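Oligopeptide ABC transporter OppAIV (PDB 4GL8) probably captures oligopeptides outside the inner membrane of Borrelia burgdorferi and hands them to an ABC transporter for uptake. Local coordinates at residues A[289-294]-A[422-427]; A[297-302]-A[368-373]; A[303-308]-A[356-361]; A[307-312]-A[395-400]. All coordinates share one frame; numbering follows the deposited sequence.

Overall arrangement
All four contacts sit on the same side of the chain's centre, in one lobe of the peptide-binding protein. Interaction 1 is the most central, about 14 Å from the chain centre, and pairs strand 287-293 with strand 422-428 beside the bound peptide. Interaction 2 lies about 15 Å away, centre to centre, where the loop after strand 287-293 meets the start of strand 372-377, a neighbour of strand 422-428. Interactions 3 and 4, about 9 Å apart between centres, both use helix 303-311, against helices 351-361 and 380-397. Along the chain the first partners follow in order: the strand beside the peptide, then the loop, then the helix that packs farther from the centre.

Interaction 1: residues A[289-294]-A[422-427]; sequences SFYSLN and IIRSGW
Strands 289-293 and 422-427 run antiparallel with a strong twist, their short axes at 133° and 4.3 Å apart at closest approach. Ser292 and Ile423 form a regular hydrogen-bonded pair, flanked by the non-hydrogen-bonded pairs Tyr291-Arg424 and Leu293-Ile422. Ser292 N meets Ile423 O at 2.9 Å, and Ile423 N meets Ser292 O at 3.1 Å, the straighter of the two bonds. Further on, Ser425 N reaches Phe290 O only through a weak, bent bond.

On one face, the Tyr291 ring lies against the backbone of Arg424, whose CA sits over the ring 3.8 Å from its centroid in a CH-pi contact. The ring's CE1 also meets Arg424 CB at 3.5 Å, while its other flank, through CD2, touches Ile422 CG2. Leu293 and Ile422 lie alongside one another, pointing the same way, with CD2 of the leucine against CG1 of the isoleucine. Helix 380-397 packs on this face.

The opposite face carries Phe290. Its CG is tucked between the backbone N and carbonyl carbon (chi1 61°), which brings the ring over Gly426, whose CA stands 3.7 Å from the ring centroid. On the same face Ser292 OG bonds to Ser449 O; a further bond from Ser425 OG is doubtful, since that atom's position is uncertain.

Arg424 carries its guanidinium away from strand 289-293; NH1 bonds to Asn377 OD1 and to the backbone of the bound peptide. This is a twisted antiparallel strand pair in a lobe of a family 5 solute-binding protein, with one strand bordering its peptide-binding cleft.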
loop_
_atom_site.group_PDB
_atom_site.type_symbol
_atom_site.label_atom_id
_atom_site.label_comp_id
_atom_site.label_asym_id
_atom_site.label_seq_id
_atom_site.Cartn_x
_atom_site.Cartn_y
_atom_site.Cartn_z
ATOM N N SER A 289 -2.915 -10.698 1.522
ATOM C CA SER A 289 -3.996 -11.000 0.582
ATOM C C SER A 289 -5.254 -11.380 1.382
ATOM O O SER A 289 -5.211 -12.220 2.283
ATOM C CB SER A 289 -3.584 -12.131 -0.365
ATOM O OG SER A 289 -4.720 -12.709 -1.026
ATOM N N PHE A 290 -6.349 -10.685 1.106
ATOM C CA PHE A 290 -7.653 -11.035 1.660
ATOM C C PHE A 290 -8.751 -10.677 0.655
ATOM O O PHE A 290 -8.516 -9.912 -0.242
ATOM C CB PHE A 290 -7.893 -10.403 3.038
ATOM C CG PHE A 290 -7.888 -8.878 3.068
ATOM C CD1 PHE A 290 -9.027 -8.161 2.775
ATOM C CD2 PHE A 290 -6.751 -8.187 3.458
ATOM C CE1 PHE A 290 -9.038 -6.767 2.832
ATOM C CE2 PHE A 290 -6.739 -6.798 3.536
ATOM C CZ PHE A 290 -7.894 -6.076 3.203
ATOM N N TYR A 291 -9.928 -11.285 0.787
ATOM C CA TYR A 291 -11.078 -10.909 -0.044
ATOM C C TYR A 291 -12.032 -10.086 0.806
ATOM O O TYR A 291 -12.463 -10.548 1.858
ATOM C CB TYR A 291 -11.765 -12.179 -0.603
ATOM C CG TYR A 291 -11.209 -12.653 -1.936
ATOM C CD1 TYR A 291 -9.871 -12.524 -2.258
ATOM C CD2 TYR A 291 -12.050 -13.225 -2.885
ATOM C CE1 TYR A 291 -9.391 -12.928 -3.507
ATOM C CE2 TYR A 291 -11.579 -13.652 -4.108
ATOM C CZ TYR A 291 -10.248 -13.495 -4.423
ATOM O OH TYR A 291 -9.826 -13.927 -5.667
ATOM N N SER A 292 -12.334 -8.864 0.379
ATOM C CA SER A 292 -13.304 -8.027 1.069
ATOM C C SER A 292 -14.725 -8.412 0.705
ATOM O O SER A 292 -14.982 -8.968 -0.390
ATOM C CB SER A 292 -13.127 -6.571 0.688
ATOM O OG SER A 292 -11.826 -6.091 0.918
ATOM N N LEU A 293 -15.630 -8.069 1.625
ATOM C CA LEU A 293 -17.032 -8.462 1.578
ATOM C C LEU A 293 -17.858 -7.216 1.868
ATOM O O LEU A 293 -17.645 -6.561 2.871
ATOM C CB LEU A 293 -17.337 -9.562 2.596
ATOM C CG LEU A 293 -16.447 -10.798 2.494
ATOM C CD1 LEU A 293 -16.609 -11.680 3.711
ATOM C CD2 LEU A 293 -16.682 -11.612 1.239
ATOM N N ASN A 294 -18.771 -6.876 0.970
ATOM C CA ASN A 294 -19.624 -5.727 1.131
ATOM C C ASN A 294 -20.737 -6.076 2.113
ATOM O O ASN A 294 -21.648 -6.844 1.788
ATOM C CB ASN A 294 -20.175 -5.265 -0.221
ATOM C CG ASN A 294 -20.842 -3.885 -0.130
ATOM O OD1 ASN A 294 -21.470 -3.548 0.872
ATOM N ND2 ASN A 294 -20.722 -3.099 -1.181
ATOM N N ILE A 422 -18.245 -9.181 -3.670
ATOM C CA ILE A 422 -16.970 -9.711 -3.160
ATOM C C ILE A 422 -15.850 -9.128 -4.057
ATOM O O ILE A 422 -16.003 -9.024 -5.277
ATOM C CB ILE A 422 -16.959 -11.254 -3.199
ATOM C CG1 ILE A 422 -18.085 -11.803 -2.322
ATOM C CG2 ILE A 422 -15.626 -11.824 -2.747
ATOM C CD1 ILE A 422 -18.218 -13.303 -2.373
ATOM N N ILE A 423 -14.742 -8.726 -3.474
ATOM C CA ILE A 423 -13.658 -8.205 -4.286
ATOM C C ILE A 423 -12.311 -8.630 -3.729
ATOM O O ILE A 423 -12.034 -8.465 -2.522
ATOM C CB ILE A 423 -13.756 -6.670 -4.404
ATOM C CG1 ILE A 423 -12.838 -6.130 -5.489
ATOM C CG2 ILE A 423 -13.471 -5.977 -3.060
ATOM C CD1 ILE A 423 -13.218 -4.728 -5.915
ATOM N N ARG A 424 -11.471 -9.196 -4.612
ATOM C CA ARG A 424 -10.091 -9.470 -4.249
ATOM C C ARG A 424 -9.455 -8.219 -3.694
ATOM O O ARG A 424 -9.603 -7.137 -4.238
ATOM C CB ARG A 424 -9.281 -9.988 -5.449
ATOM C CG ARG A 424 -7.804 -10.122 -5.153
ATOM C CD ARG A 424 -6.987 -8.932 -5.604
ATOM N NE ARG A 424 -5.879 -8.734 -4.692
ATOM C CZ ARG A 424 -4.929 -7.809 -4.832
ATOM N NH1 ARG A 424 -4.922 -6.958 -5.865
ATOM N NH2 ARG A 424 -3.985 -7.722 -3.906
ATOM N N SER A 425 -8.713 -8.372 -2.619
ATOM C CA SER A 425 -8.281 -7.207 -1.880
ATOM C C SER A 425 -6.943 -7.510 -1.224
ATOM O O SER A 425 -6.209 -8.368 -1.690
ATOM C CB SER A 425 -9.411 -6.853 -0.890
ATOM O OG SER A 425 -9.184 -5.656 -0.217
ATOM N N GLY A 426 -6.643 -6.861 -0.108
ATOM C CA GLY A 426 -5.328 -6.948 0.492
ATOM C C GLY A 426 -4.728 -5.566 0.654
ATOM O O GLY A 426 -5.275 -4.575 0.153
ATOM N N TRP A 427 -3.581 -5.525 1.327
ATOM C CA TRP A 427 -3.050 -4.292 1.816
ATOM C C TRP A 427 -1.574 -4.442 1.932
ATOM O O TRP A 427 -1.088 -5.440 2.404
ATOM C CB TRP A 427 -3.629 -3.988 3.185
ATOM C CG TRP A 427 -3.376 -2.616 3.691
ATOM C CD1 TRP A 427 -2.607 -2.266 4.773
ATOM C CD2 TRP A 427 -3.909 -1.394 3.167
ATOM N NE1 TRP A 427 -2.626 -0.908 4.947
ATOM C CE2 TRP A 427 -3.431 -0.349 3.980
ATOM C CE3 TRP A 427 -4.764 -1.092 2.105
ATOM C CZ2 TRP A 427 -3.783 0.993 3.764
ATOM C CZ3 TRP A 427 -5.099 0.243 1.868
ATOM C CH2 TRP A 427 -4.612 1.265 2.693
#

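Interaction 2: residues A[297-302]-A[368-373]; sequences VKPLDN and NFPLLK
Pro299 and Leu372 carry most of this contact, and the side chains that meet are all apolar. The Pro299 ring, which follows a cis peptide bond, lies against two neighbours at once. Its CG comes to 3.5 Å from CE1 of Phe369, the proline crossing the aromatic side chain at about a right angle. Its CD meets CG of Pro370 at 3.6 Å, the two proline rings reaching toward each other. Phe369 has CG anti to the backbone N (chi1 -155°), a setting that swings the ring back toward Pro299; Pro370 CD also lies over one face of that ring.

The leucines form the second apolar group. Leu300 and Leu372 meet tip to tip, CD2 of the former 3.9 Å from CD1 of the latter. The other methyl of Leu372, CD2, is shared between Val297 CG1 at 4.2 Å and the carbonyl oxygen of Lys298. Both leucines also touch Ile422, the first residue of strand 422-428.

Polar interactions shape the loop rather than joining the segments. A type I turn from Pro299 to Asn302 closes with Asn302 N bonded to Pro299 O. Within the loop, Lys298 NZ makes a salt bridge with Asp301 OD2. Leu300 O accepts a bond from Arg306 NH2, tying the turn to the following helix.

Asn302 then takes the N-cap position of helix 303-311, its OD1 weakly bonded to Lys304 N. A strand-to-helix turn thus packs through its cis-proline onto the loop leading into strand 372-377, at the N-terminal end of that strand, which lies beside strand 422-428.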
loop_
_atom_site.group_PDB
_atom_site.type_symbol
_atom_site.label_atom_id
_atom_site.label_comp_id
_atom_site.label_asym_id
_atom_site.label_seq_id
_atom_site.Cartn_x
_atom_site.Cartn_y
_atom_site.Cartn_z
ATOM N N VAL A 297 -24.321 -5.919 1.104
ATOM C CA VAL A 297 -24.854 -6.808 0.067
ATOM C C VAL A 297 -25.245 -8.120 0.691
ATOM O O VAL A 297 -24.406 -8.791 1.277
ATOM C CB VAL A 297 -23.848 -7.058 -1.084
ATOM C CG1 VAL A 297 -24.386 -8.112 -2.036
ATOM C CG2 VAL A 297 -23.589 -5.766 -1.832
ATOM N N LYS A 298 -26.510 -8.496 0.570
ATOM C CA LYS A 298 -26.965 -9.737 1.171
ATOM C C LYS A 298 -26.538 -10.951 0.361
ATOM O O LYS A 298 -26.547 -10.892 -0.864
ATOM C CB LYS A 298 -28.475 -9.701 1.352
ATOM C CG LYS A 298 -28.881 -8.620 2.337
ATOM C CD LYS A 298 -30.352 -8.659 2.644
ATOM C CE LYS A 298 -30.715 -7.695 3.761
ATOM N NZ LYS A 298 -30.341 -8.223 5.103
ATOM N N PRO A 299 -26.189 -12.079 1.030
ATOM C CA PRO A 299 -26.211 -12.362 2.457
ATOM C C PRO A 299 -24.846 -12.180 3.165
ATOM O O PRO A 299 -24.577 -12.850 4.171
ATOM C CB PRO A 299 -26.608 -13.835 2.476
ATOM C CG PRO A 299 -25.863 -14.404 1.302
ATOM C CD PRO A 299 -25.848 -13.298 0.269
ATOM N N LEU A 300 -24.026 -11.246 2.684
ATOM C CA LEU A 300 -22.715 -11.022 3.269
ATOM C C LEU A 300 -22.808 -10.290 4.619
ATOM O O LEU A 300 -21.839 -10.249 5.375
ATOM C CB LEU A 300 -21.790 -10.307 2.280
ATOM C CG LEU A 300 -21.616 -10.999 0.920
ATOM C CD1 LEU A 300 -20.781 -10.167 -0.039
ATOM C CD2 LEU A 300 -20.947 -12.351 1.125
ATOM N N ASP A 301 -24.001 -9.787 4.942
ATOM C CA ASP A 301 -24.298 -9.237 6.251
ATOM C C ASP A 301 -24.497 -10.321 7.317
ATOM O O ASP A 301 -24.706 -10.004 8.483
ATOM C CB ASP A 301 -25.539 -8.294 6.194
ATOM C CG ASP A 301 -26.773 -8.950 5.587
ATOM O OD1 ASP A 301 -26.705 -10.065 5.068
ATOM O OD2 ASP A 301 -27.850 -8.324 5.600
ATOM N N ASN A 302 -24.446 -11.591 6.909
ATOM C CA ASN A 302 -24.669 -12.725 7.796
ATOM C C ASN A 302 -23.332 -13.319 8.231
ATOM O O ASN A 302 -22.641 -13.928 7.410
ATOM C CB ASN A 302 -25.508 -13.790 7.072
ATOM C CG ASN A 302 -26.010 -14.876 7.990
ATOM O OD1 ASN A 302 -25.376 -15.245 8.982
ATOM N ND2 ASN A 302 -27.149 -15.398 7.658
ATOM N N ASN A 368 -30.688 -21.754 -2.548
ATOM C CA ASN A 368 -31.072 -20.358 -2.472
ATOM C C ASN A 368 -29.957 -19.360 -2.199
ATOM O O ASN A 368 -30.238 -18.172 -2.071
ATOM C CB ASN A 368 -32.225 -20.185 -1.471
ATOM C CG ASN A 368 -33.455 -20.968 -1.888
ATOM O OD1 ASN A 368 -33.957 -20.792 -3.003
ATOM N ND2 ASN A 368 -33.922 -21.861 -1.024
ATOM N N PHE A 369 -28.692 -19.803 -2.179
ATOM C CA PHE A 369 -27.577 -18.850 -2.163
ATOM C C PHE A 369 -27.559 -18.023 -3.459
ATOM O O PHE A 369 -27.585 -18.585 -4.544
ATOM C CB PHE A 369 -26.227 -19.525 -1.966
ATOM C CG PHE A 369 -25.189 -18.593 -1.366
ATOM C CD1 PHE A 369 -25.183 -18.335 0.017
ATOM C CD2 PHE A 369 -24.278 -17.928 -2.171
ATOM C CE1 PHE A 369 -24.272 -17.475 0.582
ATOM C CE2 PHE A 369 -23.381 -17.040 -1.605
ATOM C CZ PHE A 369 -23.367 -16.819 -0.220
ATOM N N PRO A 370 -27.547 -16.681 -3.350
ATOM C CA PRO A 370 -27.607 -15.911 -4.597
ATOM C C PRO A 370 -26.306 -15.938 -5.396
ATOM O O PRO A 370 -25.237 -16.275 -4.871
ATOM C CB PRO A 370 -27.907 -14.479 -4.129
ATOM C CG PRO A 370 -27.513 -14.446 -2.688
ATOM C CD PRO A 370 -27.665 -15.832 -2.152
ATOM N N LEU A 371 -26.399 -15.548 -6.653
ATOM C CA LEU A 371 -25.243 -15.449 -7.506
ATOM C C LEU A 371 -24.488 -14.150 -7.221
ATOM O O LEU A 371 -24.844 -13.114 -7.720
ATOM C CB LEU A 371 -25.705 -15.523 -8.972
ATOM C CG LEU A 371 -24.597 -15.493 -10.037
ATOM C CD1 LEU A 371 -23.714 -16.730 -9.934
ATOM C CD2 LEU A 371 -25.194 -15.360 -11.425
ATOM N N LEU A 372 -23.435 -14.209 -6.426
ATOM C CA LEU A 372 -22.577 -13.029 -6.185
ATOM C C LEU A 372 -21.410 -12.886 -7.210
ATOM O O LEU A 372 -20.880 -13.892 -7.705
ATOM C CB LEU A 372 -21.972 -13.114 -4.788
ATOM C CG LEU A 372 -22.960 -13.246 -3.630
ATOM C CD1 LEU A 372 -22.194 -13.493 -2.336
ATOM C CD2 LEU A 372 -23.852 -12.014 -3.515
ATOM N N LYS A 373 -21.008 -11.636 -7.489
ATOM C CA LYS A 373 -19.912 -11.360 -8.418
ATOM C C LYS A 373 -18.647 -11.144 -7.627
ATOM O O LYS A 373 -18.644 -10.378 -6.654
ATOM C CB LYS A 373 -20.184 -10.124 -9.302
#

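Interaction 3: residues A[303-308]-A[356-361]; sequences VKVRKA and KLLADA
Leu357 and Ala361, on one helix, pack against Lys304, Val305, Lys307 and Ala308 on the other in a near-antiparallel helix pair, the short axes crossing at -155° and 8.1 Å apart at closest approach. Leu357 makes the most extensive contact. Its CB rests 3.6 Å from the backbone oxygen of Lys304. Ala308 CB sits beside the Leu357 CB and also touches CD1 of Leu358; its small side chain is consistent with the close approach of the helices. Ala361 CB touches both Lys304 CB and Val305 CG2, 3.9 Å from the latter. The lysines contribute through their methylene chains. Lys307 starts out opposite its backbone N (chi1 -157°) and, extended beyond CG, runs obliquely past Leu357, its CG 3.8 Å from Leu357 CD1. Lys304 lays its CD against CB of Asp360, but its ammonium stays clear of the carboxylate, which instead binds Lys356.

Further out, Arg306, on the side away from helix 351-361, bonds through NH1 to Asp489 O, and Phe369 packs on Val305. The salt bridge at the outer margin joins Lys356 NZ to Asp360 OD1 at 3.0 Å, on the syn side of that oxygen.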
loop_
_atom_site.group_PDB
_atom_site.type_symbol
_atom_site.label_atom_id
_atom_site.label_comp_id
_atom_site.label_asym_id
_atom_site.label_seq_id
_atom_site.Cartn_x
_atom_site.Cartn_y
_atom_site.Cartn_z
ATOM N N VAL A 303 -22.994 -13.168 9.514
ATOM C CA VAL A 303 -21.660 -13.579 10.025
ATOM C C VAL A 303 -21.348 -15.037 9.678
ATOM O O VAL A 303 -20.252 -15.338 9.238
ATOM C CB VAL A 303 -21.472 -13.246 11.525
ATOM C CG1 VAL A 303 -22.417 -14.047 12.423
ATOM C CG2 VAL A 303 -20.042 -13.463 11.974
ATOM N N LYS A 304 -22.360 -15.898 9.805
ATOM C CA LYS A 304 -22.280 -17.301 9.421
ATOM C C LYS A 304 -21.925 -17.519 7.965
ATOM O O LYS A 304 -21.167 -18.436 7.658
ATOM C CB LYS A 304 -23.612 -18.026 9.699
ATOM C CG LYS A 304 -23.935 -18.159 11.177
ATOM C CD LYS A 304 -24.902 -19.291 11.417
ATOM C CE LYS A 304 -25.081 -19.517 12.908
ATOM N NZ LYS A 304 -26.140 -18.592 13.389
ATOM N N VAL A 305 -22.492 -16.704 7.072
ATOM C CA VAL A 305 -22.103 -16.761 5.659
ATOM C C VAL A 305 -20.620 -16.361 5.516
ATOM O O VAL A 305 -19.827 -17.071 4.907
ATOM C CB VAL A 305 -23.008 -15.881 4.788
ATOM C CG1 VAL A 305 -22.408 -15.662 3.407
ATOM C CG2 VAL A 305 -24.381 -16.522 4.640
ATOM N N ARG A 306 -20.248 -15.243 6.113
ATOM C CA ARG A 306 -18.857 -14.776 6.049
ATOM C C ARG A 306 -17.885 -15.840 6.580
ATOM O O ARG A 306 -16.838 -16.104 5.984
ATOM C CB ARG A 306 -18.690 -13.444 6.808
ATOM C CG ARG A 306 -19.534 -12.328 6.237
ATOM C CD ARG A 306 -19.113 -10.949 6.684
ATOM N NE ARG A 306 -19.127 -10.816 8.126
ATOM C CZ ARG A 306 -20.142 -10.348 8.850
ATOM N NH1 ARG A 306 -20.014 -10.262 10.161
ATOM N NH2 ARG A 306 -21.286 -9.998 8.292
ATOM N N LYS A 307 -18.259 -16.490 7.664
ATOM C CA LYS A 307 -17.417 -17.531 8.284
ATOM C C LYS A 307 -17.275 -18.771 7.370
ATOM O O LYS A 307 -16.180 -19.292 7.180
ATOM C CB LYS A 307 -18.072 -17.923 9.605
ATOM C CG LYS A 307 -17.173 -18.531 10.631
ATOM C CD LYS A 307 -17.782 -18.454 12.041
ATOM C CE LYS A 307 -17.037 -19.480 12.910
ATOM N NZ LYS A 307 -17.403 -19.554 14.360
ATOM N N ALA A 308 -18.404 -19.222 6.832
ATOM C CA ALA A 308 -18.469 -20.299 5.830
ATOM C C ALA A 308 -17.553 -20.048 4.652
ATOM O O ALA A 308 -16.817 -20.918 4.275
ATOM C CB ALA A 308 -19.888 -20.502 5.344
ATOM N N LYS A 356 -21.681 -26.459 7.656
ATOM C CA LYS A 356 -22.583 -26.442 8.786
ATOM C C LYS A 356 -23.087 -25.010 9.019
ATOM O O LYS A 356 -24.274 -24.780 9.175
ATOM C CB LYS A 356 -21.842 -26.994 9.986
ATOM C CG LYS A 356 -22.509 -26.778 11.327
ATOM C CD LYS A 356 -23.880 -27.424 11.388
ATOM C CE LYS A 356 -24.487 -27.259 12.775
ATOM N NZ LYS A 356 -25.955 -27.543 12.710
ATOM N N LEU A 357 -22.160 -24.049 9.020
ATOM C CA LEU A 357 -22.501 -22.629 9.155
ATOM C C LEU A 357 -23.400 -22.198 8.035
ATOM O O LEU A 357 -24.353 -21.460 8.243
ATOM C CB LEU A 357 -21.239 -21.778 9.122
ATOM C CG LEU A 357 -20.398 -21.908 10.392
ATOM C CD1 LEU A 357 -18.912 -21.804 10.035
ATOM C CD2 LEU A 357 -20.860 -20.889 11.446
ATOM N N LEU A 358 -23.095 -22.645 6.828
ATOM C CA LEU A 358 -23.888 -22.215 5.684
ATOM C C LEU A 358 -25.313 -22.803 5.793
ATOM O O LEU A 358 -26.287 -22.090 5.538
ATOM C CB LEU A 358 -23.223 -22.582 4.338
ATOM C CG LEU A 358 -23.746 -21.828 3.104
ATOM C CD1 LEU A 358 -23.228 -20.402 3.086
ATOM C CD2 LEU A 358 -23.314 -22.515 1.823
ATOM N N ALA A 359 -25.430 -24.086 6.159
ATOM C CA ALA A 359 -26.762 -24.681 6.420
ATOM C C ALA A 359 -27.515 -23.914 7.498
ATOM O O ALA A 359 -28.658 -23.542 7.300
ATOM C CB ALA A 359 -26.640 -26.140 6.812
ATOM N N ASP A 360 -26.869 -23.655 8.632
ATOM C CA ASP A 360 -27.490 -22.847 9.706
ATOM C C ASP A 360 -27.855 -21.418 9.262
ATOM O O ASP A 360 -28.727 -20.777 9.836
ATOM C CB ASP A 360 -26.555 -22.779 10.914
ATOM C CG ASP A 360 -26.294 -24.146 11.551
ATOM O OD1 ASP A 360 -26.651 -25.181 10.945
ATOM O OD2 ASP A 360 -25.712 -24.198 12.658
ATOM N N ALA A 361 -27.168 -20.892 8.253
ATOM C CA ALA A 361 -27.477 -19.566 7.737
ATOM C C ALA A 361 -28.724 -19.576 6.859
ATOM O O ALA A 361 -29.265 -18.514 6.576
ATOM C CB ALA A 361 -26.301 -19.013 6.952
#

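Interaction 4: residues A[307-312]-A[395-400]; sequences KALSFA and KNLNIN
Leu397 points its isobutyl group at the end of helix 303-311, where Ala312 receives it. The methyl of Ala312 is set against the branch point of the leucine, its CB 3.5 Å from Leu397 CG and equally near CD1. That same CD1 reaches past Ala312 to the carbonyl oxygen of Ala308, one helical turn earlier, so the leucine spans the last turn of the helix.

Leu309 approaches from the adjoining side. It crosses Leu397 at about a right angle, with the CD2 of Leu309 against the CD1 of Leu397 at 4.2 Å, and it crosses Ile399 in the same manner. Here the contact is closer, Leu309 CD2 lying 3.6 Å from Ile399 CD1. A chi1 of 71° wedges CG1 of Ile399 in between its own N and C atoms and turns the ethyl arm toward Leu309. Asn398, the first residue to leave helical geometry, has positive phi and lies between Leu397 and Ile399.

Asn396 supplies the polar link. Its ND2 donates to Ala312 O at 2.8 Å, with an N-H...O angle of 150°; the oxygen lies near the amide plane, while the donor is tilted 21° from the carbonyl plane. Nearby, Leu309 O receives Trp393 NE1.

Two helix C-terminal ends are therefore joined by aliphatic side chains, Leu309 crossing its partners at about right angles, and the Asn396 amide gives a buried residue's carbonyl a directional partner at the margin of that packing.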
loop_
_atom_site.group_PDB
_atom_site.type_symbol
_atom_site.label_atom_id
_atom_site.label_comp_id
_atom_site.label_asym_id
_atom_site.label_seq_id
_atom_site.Cartn_x
_atom_site.Cartn_y
_atom_site.Cartn_z
ATOM N N LYS A 307 -18.259 -16.490 7.664
ATOM C CA LYS A 307 -17.417 -17.531 8.284
ATOM C C LYS A 307 -17.275 -18.771 7.370
ATOM O O LYS A 307 -16.180 -19.292 7.180
ATOM C CB LYS A 307 -18.072 -17.923 9.605
ATOM C CG LYS A 307 -17.173 -18.531 10.631
ATOM C CD LYS A 307 -17.782 -18.454 12.041
ATOM C CE LYS A 307 -17.037 -19.480 12.910
ATOM N NZ LYS A 307 -17.403 -19.554 14.360
ATOM N N ALA A 308 -18.404 -19.222 6.832
ATOM C CA ALA A 308 -18.469 -20.299 5.830
ATOM C C ALA A 308 -17.553 -20.048 4.652
ATOM O O ALA A 308 -16.817 -20.918 4.275
ATOM C CB ALA A 308 -19.888 -20.502 5.344
ATOM N N LEU A 309 -17.602 -18.855 4.082
ATOM C CA LEU A 309 -16.727 -18.529 2.963
ATOM C C LEU A 309 -15.273 -18.621 3.406
ATOM O O LEU A 309 -14.428 -19.137 2.686
ATOM C CB LEU A 309 -17.016 -17.121 2.423
ATOM C CG LEU A 309 -18.444 -16.836 1.924
ATOM C CD1 LEU A 309 -18.612 -15.355 1.623
ATOM C CD2 LEU A 309 -18.837 -17.689 0.723
ATOM N N SER A 310 -14.967 -18.138 4.598
ATOM C CA SER A 310 -13.585 -18.116 5.076
ATOM C C SER A 310 -13.056 -19.524 5.365
ATOM O O SER A 310 -11.977 -19.878 4.947
ATOM C CB SER A 310 -13.447 -17.219 6.313
ATOM O OG SER A 310 -12.107 -17.221 6.780
ATOM N N PHE A 311 -13.845 -20.323 6.053
ATOM C CA PHE A 311 -13.474 -21.706 6.378
ATOM C C PHE A 311 -13.516 -22.667 5.177
ATOM O O PHE A 311 -12.881 -23.714 5.222
ATOM C CB PHE A 311 -14.385 -22.271 7.465
ATOM C CG PHE A 311 -13.963 -21.933 8.847
ATOM C CD1 PHE A 311 -14.545 -20.889 9.533
ATOM C CD2 PHE A 311 -13.010 -22.676 9.486
ATOM C CE1 PHE A 311 -14.160 -20.576 10.822
ATOM C CE2 PHE A 311 -12.619 -22.365 10.781
ATOM C CZ PHE A 311 -13.205 -21.317 11.449
ATOM N N ALA A 312 -14.263 -22.324 4.127
ATOM C CA ALA A 312 -14.347 -23.157 2.929
ATOM C C ALA A 312 -13.133 -23.057 1.988
ATOM O O ALA A 312 -13.074 -23.794 0.992
ATOM C CB ALA A 312 -15.606 -22.818 2.163
ATOM N N LYS A 395 -16.931 -26.447 -4.924
ATOM C CA LYS A 395 -16.665 -27.771 -4.362
ATOM C C LYS A 395 -17.082 -27.936 -2.890
ATOM O O LYS A 395 -17.700 -28.915 -2.543
ATOM C CB LYS A 395 -15.177 -28.103 -4.508
ATOM C CG LYS A 395 -14.803 -29.507 -4.058
ATOM C CD LYS A 395 -13.498 -30.000 -4.684
ATOM C CE LYS A 395 -12.276 -29.158 -4.309
ATOM N NZ LYS A 395 -11.891 -29.303 -2.888
ATOM N N ASN A 396 -16.762 -26.988 -2.011
ATOM C CA ASN A 396 -16.977 -27.219 -0.562
ATOM C C ASN A 396 -18.298 -26.728 -0.026
ATOM O O ASN A 396 -18.755 -27.207 1.005
ATOM C CB ASN A 396 -15.865 -26.581 0.253
ATOM C CG ASN A 396 -14.517 -27.185 -0.054
ATOM O OD1 ASN A 396 -14.412 -28.377 -0.270
ATOM N ND2 ASN A 396 -13.477 -26.358 -0.055
ATOM N N LEU A 397 -18.900 -25.766 -0.718
ATOM C CA LEU A 397 -20.133 -25.152 -0.264
ATOM C C LEU A 397 -21.275 -25.323 -1.266
ATOM O O LEU A 397 -22.423 -25.090 -0.914
ATOM C CB LEU A 397 -19.865 -23.667 0.034
ATOM C CG LEU A 397 -18.969 -23.312 1.236
ATOM C CD1 LEU A 397 -18.905 -21.810 1.437
ATOM C CD2 LEU A 397 -19.496 -23.946 2.514
ATOM N N ASN A 398 -20.964 -25.769 -2.495
ATOM C CA ASN A 398 -21.935 -25.820 -3.589
ATOM C C ASN A 398 -22.599 -24.472 -3.850
ATOM O O ASN A 398 -23.788 -24.406 -4.143
ATOM C CB ASN A 398 -23.011 -26.890 -3.333
ATOM C CG ASN A 398 -23.757 -27.261 -4.603
ATOM O OD1 ASN A 398 -23.206 -27.149 -5.690
ATOM N ND2 ASN A 398 -25.011 -27.675 -4.478
ATOM N N ILE A 399 -21.828 -23.392 -3.746
ATOM C CA ILE A 399 -22.303 -22.091 -4.224
ATOM C C ILE A 399 -21.525 -21.650 -5.456
ATOM O O ILE A 399 -20.336 -22.013 -5.605
ATOM C CB ILE A 399 -22.219 -21.015 -3.138
ATOM C CG1 ILE A 399 -20.790 -20.629 -2.844
ATOM C CG2 ILE A 399 -22.874 -21.506 -1.849
ATOM C CD1 ILE A 399 -20.680 -19.769 -1.621
ATOM N N ASN A 400 -22.202 -20.854 -6.305
ATOM C CA ASN A 400 -21.655 -20.330 -7.563
ATOM C C ASN A 400 -21.413 -18.822 -7.529
ATOM O O ASN A 400 -22.295 -18.034 -7.161
ATOM C CB ASN A 400 -22.639 -20.582 -8.685
ATOM C CG ASN A 400 -23.001 -22.035 -8.811
ATOM O OD1 ASN A 400 -22.200 -22.849 -9.266
ATOM N ND2 ASN A 400 -24.207 -22.371 -8.413
#